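Local coordinates for 2-C-methyl-D-erythritol 4-phosphate cytidylyltransferase (Anaerococcus prevotii, PDB 4KT7), which probably catalyses the transfer of a cytidylyl group from CTP to 2-C-methyl-D-erythritol 4-phosphate, a step of the non-mevalonate route to isoprenoids, at residues Leu90-Gly95 with Ala178-Tyr183; Ser186-Thr191 with Phe197-Arg202. All coordinates share one frame; numbering follows the deposited sequence.

Interaction 1: residues Leu90-Gly95 with Ala178-Tyr183; sequences LSTFEG and AMYEKY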
loop_
_atom_site.group_PDB
_atom_site.type_symbol
_atom_site.label_atom_id
_atom_site.label_comp_id
_atom_site.label_asym_id
_atom_site.label_seq_id
_atom_site.Cartn_x
_atom_site.Cartn_y
_atom_site.Cartn_z
ATOM N N LEU A 90 -24.673 -1.414 -0.361
ATOM C CA LEU A 90 -25.998 -2.006 -0.218
ATOM C C LEU A 90 -25.965 -3.186 0.748
ATOM O O LEU A 90 -26.916 -3.418 1.507
ATOM C CB LEU A 90 -26.543 -2.430 -1.575
ATOM C CG LEU A 90 -26.959 -1.301 -2.534
ATOM C CD1 LEU A 90 -27.200 -1.890 -3.921
ATOM C CD2 LEU A 90 -28.211 -0.624 -2.051
ATOM N N SER A 91 -24.857 -3.920 0.738
ATOM C CA SER A 91 -24.640 -4.960 1.729
ATOM C C SER A 91 -24.588 -4.399 3.155
ATOM O O SER A 91 -25.250 -4.910 4.069
ATOM C CB SER A 91 -23.359 -5.728 1.407
ATOM O OG SER A 91 -23.587 -6.565 0.277
ATOM N N THR A 92 -23.813 -3.343 3.352
ATOM C CA THR A 92 -23.710 -2.727 4.669
ATOM C C THR A 92 -25.091 -2.271 5.162
ATOM O O THR A 92 -25.447 -2.466 6.327
ATOM C CB THR A 92 -22.734 -1.556 4.595
ATOM O OG1 THR A 92 -21.455 -2.096 4.243
ATOM C CG2 THR A 92 -22.652 -0.788 5.928
ATOM N N PHE A 93 -25.890 -1.709 4.262
ATOM C CA PHE A 93 -27.220 -1.246 4.646
ATOM C C PHE A 93 -28.139 -2.370 5.083
ATOM O O PHE A 93 -28.947 -2.186 6.000
ATOM C CB PHE A 93 -27.882 -0.465 3.526
ATOM C CG PHE A 93 -29.066 0.341 3.977
ATOM C CD1 PHE A 93 -28.909 1.357 4.894
ATOM C CD2 PHE A 93 -30.332 0.075 3.485
ATOM C CE1 PHE A 93 -30.001 2.116 5.318
ATOM C CE2 PHE A 93 -31.428 0.821 3.896
ATOM C CZ PHE A 93 -31.260 1.836 4.817
ATOM N N GLU A 94 -28.036 -3.535 4.448
ATOM C CA GLU A 94 -28.805 -4.692 4.917
ATOM C C GLU A 94 -28.360 -5.033 6.337
ATOM O O GLU A 94 -29.170 -5.434 7.179
ATOM C CB GLU A 94 -28.587 -5.920 4.025
ATOM C CG GLU A 94 -29.196 -5.849 2.650
ATOM C CD GLU A 94 -30.678 -5.518 2.687
ATOM O OE1 GLU A 94 -31.465 -6.300 3.278
ATOM O OE2 GLU A 94 -31.051 -4.465 2.130
ATOM N N GLY A 95 -27.060 -4.887 6.595
ATOM C CA GLY A 95 -26.531 -5.126 7.929
ATOM C C GLY A 95 -27.094 -4.091 8.896
ATOM O O GLY A 95 -27.511 -4.443 10.000
ATOM N N ALA A 178 -28.334 7.442 9.238
ATOM C CA ALA A 178 -28.889 8.611 8.542
ATOM C C ALA A 178 -28.048 8.966 7.309
ATOM O O ALA A 178 -28.578 9.287 6.237
ATOM C CB ALA A 178 -28.985 9.813 9.486
HETATM N N MSE A 179 -26.735 8.900 7.461
HETATM C CA MSE A 179 -25.821 9.161 6.352
HETATM C C MSE A 179 -26.070 8.156 5.232
HETATM O O MSE A 179 -26.002 8.503 4.054
HETATM C CB MSE A 179 -24.364 9.028 6.818
HETATM C CG MSE A 179 -23.833 10.110 7.786
HETATM SE SE MSE A 179 -23.984 11.875 6.999
HETATM C CE MSE A 179 -25.675 12.373 7.838
ATOM N N TYR A 180 -26.339 6.906 5.608
ATOM C CA TYR A 180 -26.586 5.854 4.630
ATOM C C TYR A 180 -27.857 6.099 3.826
ATOM O O TYR A 180 -27.893 5.887 2.600
ATOM C CB TYR A 180 -26.578 4.466 5.294
ATOM C CG TYR A 180 -25.363 3.670 4.884
ATOM C CD1 TYR A 180 -24.159 3.815 5.549
ATOM C CD2 TYR A 180 -25.404 2.834 3.776
ATOM C CE1 TYR A 180 -23.024 3.104 5.154
ATOM C CE2 TYR A 180 -24.287 2.132 3.367
ATOM C CZ TYR A 180 -23.099 2.274 4.057
ATOM O OH TYR A 180 -21.986 1.575 3.644
ATOM N N GLU A 181 -28.900 6.578 4.494
ATOM C CA GLU A 181 -30.117 6.920 3.766
ATOM C C GLU A 181 -29.879 8.069 2.792
ATOM O O GLU A 181 -30.388 8.043 1.678
ATOM C CB GLU A 181 -31.240 7.257 4.736
ATOM C CG GLU A 181 -31.650 6.073 5.570
ATOM C CD GLU A 181 -32.890 6.356 6.410
ATOM O OE1 GLU A 181 -32.801 7.183 7.353
ATOM O OE2 GLU A 181 -33.950 5.752 6.117
ATOM N N LYS A 182 -29.103 9.069 3.207
ATOM C CA LYS A 182 -28.689 10.141 2.303
ATOM C C LYS A 182 -27.882 9.611 1.121
ATOM O O LYS A 182 -28.074 10.035 -0.015
ATOM C CB LYS A 182 -27.842 11.175 3.041
ATOM C CG LYS A 182 -28.636 12.148 3.883
ATOM C CD LYS A 182 -27.698 13.068 4.634
ATOM C CE LYS A 182 -28.426 14.299 5.113
ATOM N NZ LYS A 182 -29.007 15.093 3.977
ATOM N N TYR A 183 -26.971 8.691 1.396
ATOM C CA TYR A 183 -26.172 8.078 0.331
ATOM C C TYR A 183 -27.028 7.347 -0.694
ATOM O O TYR A 183 -26.811 7.468 -1.904
ATOM C CB TYR A 183 -25.148 7.110 0.922
ATOM C CG TYR A 183 -24.353 6.374 -0.133
ATOM C CD1 TYR A 183 -23.369 7.027 -0.869
ATOM C CD2 TYR A 183 -24.590 5.034 -0.405
ATOM C CE1 TYR A 183 -22.641 6.364 -1.839
ATOM C CE2 TYR A 183 -23.865 4.361 -1.383
ATOM C CZ TYR A 183 -22.892 5.031 -2.094
ATOM O OH TYR A 183 -22.161 4.374 -3.063
#
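Two helices of the nucleotidyltransferase (GT-A-like) fold of the IspD family pack here, Tyr180 of 178-183 reaching across to Thr92 and Phe93 of 90-95. The axes of these two helix segments come no closer than 11.0 Å and run nearer antiparallel than parallel, at 140°, so side chains rather than backbones fill the gap. The phenol end of Tyr180 meets Thr92 at about a right angle: CG2 of Thr92 lies 3.4 Å from Tyr180 OH and 3.6 Å from Tyr180 CZ. Placing that methyl anti to the backbone N leaves Thr92 OG1 to bond Arg88 O within its own helix. Phe93 and Tyr180 lie alongside each other, their side chains pointing in opposing directions, with Phe93 CD1 3.9 Å from Tyr180 CB, and CE1 of the same ring lies 4.3 Å from Glu181 CG. No hydrogen bond crosses the contact; the hydroxyl of Tyr180 bonds instead to Asp193 OD1. With an alanine at Tyr180, Asp193 would probably lose its hydroxyl partner and a gap would open beside Thr92 and Phe93. Tyr177 meets the Phe93 ring, while Leu196 touches Tyr180, so Tyr180 of helix 173-184 touches both helix 88-97 and helix 196-199.

Interaction 2: residues Ser186-Thr191 with Phe197-Arg202; sequences SEFKVT and FEFFDR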
loop_
_atom_site.group_PDB
_atom_site.type_symbol
_atom_site.label_atom_id
_atom_site.label_comp_id
_atom_site.label_asym_id
_atom_site.label_seq_id
_atom_site.Cartn_x
_atom_site.Cartn_y
_atom_site.Cartn_z
ATOM N N SER A 186 -28.714 9.499 -3.064
ATOM C CA SER A 186 -27.798 10.340 -3.839
ATOM C C SER A 186 -27.193 9.620 -5.037
ATOM O O SER A 186 -27.407 8.419 -5.237
ATOM C CB SER A 186 -26.653 10.819 -2.953
ATOM O OG SER A 186 -25.660 9.804 -2.821
ATOM N N GLU A 187 -26.418 10.363 -5.821
ATOM C CA GLU A 187 -25.663 9.781 -6.925
ATOM C C GLU A 187 -24.145 9.811 -6.662
ATOM O O GLU A 187 -23.343 9.762 -7.594
ATOM C CB GLU A 187 -26.013 10.486 -8.244
ATOM C CG GLU A 187 -27.512 10.522 -8.586
ATOM C CD GLU A 187 -28.054 9.203 -9.140
ATOM O OE1 GLU A 187 -28.833 9.239 -10.122
ATOM O OE2 GLU A 187 -27.728 8.130 -8.589
ATOM N N PHE A 188 -23.768 9.892 -5.386
ATOM C CA PHE A 188 -22.375 9.836 -4.963
ATOM C C PHE A 188 -21.846 8.397 -4.964
ATOM O O PHE A 188 -22.596 7.442 -4.698
ATOM C CB PHE A 188 -22.236 10.385 -3.535
ATOM C CG PHE A 188 -22.505 11.867 -3.411
ATOM C CD1 PHE A 188 -22.014 12.763 -4.357
ATOM C CD2 PHE A 188 -23.239 12.363 -2.341
ATOM C CE1 PHE A 188 -22.252 14.129 -4.237
ATOM C CE2 PHE A 188 -23.482 13.730 -2.216
ATOM C CZ PHE A 188 -22.990 14.611 -3.168
ATOM N N LYS A 189 -20.550 8.251 -5.239
ATOM C CA LYS A 189 -19.850 6.985 -5.019
ATOM C C LYS A 189 -18.753 7.204 -3.970
ATOM O O LYS A 189 -17.953 8.128 -4.092
ATOM C CB LYS A 189 -19.287 6.451 -6.340
ATOM C CG LYS A 189 -18.978 7.540 -7.365
ATOM C CD LYS A 189 -18.875 6.976 -8.784
ATOM C CE LYS A 189 -18.330 8.021 -9.765
ATOM N NZ LYS A 189 -18.496 7.608 -11.192
ATOM N N VAL A 190 -18.744 6.385 -2.919
ATOM C CA VAL A 190 -17.786 6.566 -1.836
ATOM C C VAL A 190 -16.682 5.515 -1.852
ATOM O O VAL A 190 -16.882 4.391 -2.319
ATOM C CB VAL A 190 -18.468 6.546 -0.444
ATOM C CG1 VAL A 190 -19.553 7.599 -0.372
ATOM C CG2 VAL A 190 -19.027 5.171 -0.148
ATOM N N THR A 191 -15.510 5.895 -1.350
ATOM C CA THR A 191 -14.404 4.953 -1.204
ATOM C C THR A 191 -14.623 4.078 0.029
ATOM O O THR A 191 -14.226 2.918 0.041
ATOM C CB THR A 191 -13.043 5.666 -1.096
ATOM O OG1 THR A 191 -13.065 6.601 -0.000
ATOM C CG2 THR A 191 -12.731 6.395 -2.387
ATOM N N PHE A 197 -18.958 11.387 5.488
ATOM C CA PHE A 197 -18.889 12.586 6.301
ATOM C C PHE A 197 -18.454 13.797 5.506
ATOM O O PHE A 197 -18.851 14.920 5.816
ATOM C CB PHE A 197 -18.013 12.348 7.529
ATOM C CG PHE A 197 -18.696 11.525 8.575
ATOM C CD1 PHE A 197 -18.918 10.168 8.371
ATOM C CD2 PHE A 197 -19.147 12.104 9.746
ATOM C CE1 PHE A 197 -19.580 9.413 9.327
ATOM C CE2 PHE A 197 -19.797 11.345 10.705
ATOM C CZ PHE A 197 -20.020 10.000 10.481
ATOM N N GLU A 198 -17.661 13.565 4.463
ATOM C CA GLU A 198 -17.225 14.653 3.605
ATOM C C GLU A 198 -18.310 15.009 2.618
ATOM O O GLU A 198 -18.580 16.185 2.379
ATOM C CB GLU A 198 -15.935 14.277 2.867
ATOM C CG GLU A 198 -14.736 14.127 3.784
ATOM C CD GLU A 198 -13.585 13.374 3.125
ATOM O OE1 GLU A 198 -13.026 13.871 2.105
ATOM O OE2 GLU A 198 -13.239 12.280 3.632
ATOM N N PHE A 199 -18.960 14.004 2.048
ATOM C CA PHE A 199 -19.997 14.287 1.050
ATOM C C PHE A 199 -21.179 15.061 1.626
ATOM O O PHE A 199 -21.820 15.849 0.935
ATOM C CB PHE A 199 -20.503 13.000 0.399
ATOM C CG PHE A 199 -19.579 12.463 -0.650
ATOM C CD1 PHE A 199 -19.251 13.235 -1.758
ATOM C CD2 PHE A 199 -19.047 11.188 -0.541
ATOM C CE1 PHE A 199 -18.389 12.748 -2.739
ATOM C CE2 PHE A 199 -18.189 10.692 -1.518
ATOM C CZ PHE A 199 -17.857 11.476 -2.615
ATOM N N PHE A 200 -21.471 14.848 2.898
ATOM C CA PHE A 200 -22.649 15.508 3.453
ATOM C C PHE A 200 -22.300 16.616 4.424
ATOM O O PHE A 200 -23.103 16.980 5.265
ATOM C CB PHE A 200 -23.615 14.481 4.038
ATOM C CG PHE A 200 -24.092 13.503 3.017
ATOM C CD1 PHE A 200 -24.904 13.918 1.970
ATOM C CD2 PHE A 200 -23.672 12.184 3.048
ATOM C CE1 PHE A 200 -25.325 13.015 0.990
ATOM C CE2 PHE A 200 -24.091 11.279 2.071
ATOM C CZ PHE A 200 -24.913 11.697 1.044
ATOM N N ASP A 201 -21.085 17.144 4.281
ATOM C CA ASP A 201 -20.712 18.391 4.925
ATOM C C ASP A 201 -20.791 18.324 6.442
ATOM O O ASP A 201 -21.188 19.288 7.092
ATOM C CB ASP A 201 -21.584 19.518 4.378
ATOM C CG ASP A 201 -21.205 19.886 2.953
ATOM O OD1 ASP A 201 -20.046 19.607 2.576
ATOM O OD2 ASP A 201 -22.048 20.444 2.217
ATOM N N ARG A 202 -20.444 17.176 7.002
ATOM C CA ARG A 202 -20.483 17.015 8.448
ATOM C C ARG A 202 -19.294 17.692 9.111
ATOM O O ARG A 202 -18.162 17.610 8.617
ATOM C CB ARG A 202 -20.508 15.533 8.818
ATOM C CG ARG A 202 -21.660 14.799 8.198
ATOM C CD ARG A 202 -22.964 15.503 8.509
ATOM N NE ARG A 202 -23.290 15.439 9.927
ATOM C CZ ARG A 202 -24.532 15.384 10.398
ATOM N NH1 ARG A 202 -25.555 15.372 9.553
ATOM N NH2 ARG A 202 -24.750 15.326 11.706
#
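The irregular strip 186-191 runs past the end of helix 196-199, the closest CA atoms being those of Phe188 and Phe199, 7.8 Å apart. A Schellman motif ends that helix: Arg202 N bonds Phe197 O and Asp201 N bonds Glu198 O, with Asp201 at positive phi as the C-prime residue. Beside this turn Phe188, Phe199 and Phe200 form an aromatic cluster at the surface. Phe188 and Phe199 make an offset stack, centroids 4.5 Å apart and planes only 16° from parallel. The slip between the rings sets Phe199 CD1 over the centre of the Phe188 ring, while Phe188 CB stands almost straight above the Phe199 ring in a CH-pi contact. Phe188 turns its edge to the face of Phe200 in an offset edge-to-face pair, CE2 of Phe188 being 3.8 Å from Phe200 CE1, with the planes at 66°. Phe188 is thus stacked through its face and held at its edge by two consecutive residues. Its CG, anti to the carbonyl carbon, sets the ring against Phe199 and beside Phe200. Val190 adds a methyl to the Phe199 ring, CG1 lying 3.6 Å from CE2 of Phe199, and Lys189 O also comes near CE2. Outside the two segments, Val190 also packs on Arg88 and Glu89 of helix 88-97, and Glu198 OE2 bonds Thr156 OG1 of the second subunit. An ST turn shapes the start of the strip. Ser186 OG, also bonded to Tyr183 O, accepts the backbone N-H of Phe188, with Phe188 N 3.2 Å from Ser186 OG and an N-H...O angle of 163°.

Interaction 1 and interaction 2 lie on the same side of the chain's centre, about 12 Å apart between their centres, and follow in series along the chain. Helix 173-184 supplies one side of interaction 1; the loop after it and the end of helix 196-199 then form interaction 2. Direct packing joins them: Tyr183 CE1 lies 3.6 Å from Val190 CG1, Lys182 CB touches the Phe200 ring, and the selenomethionine methyl of Met179 reaches Arg202. Packing therefore continues from helix 88-97 through helix 173-184 to the more exposed aromatic cluster; the end of helix 196-199 also borders the second subunit, connecting this flank of the fold with the dimer interface.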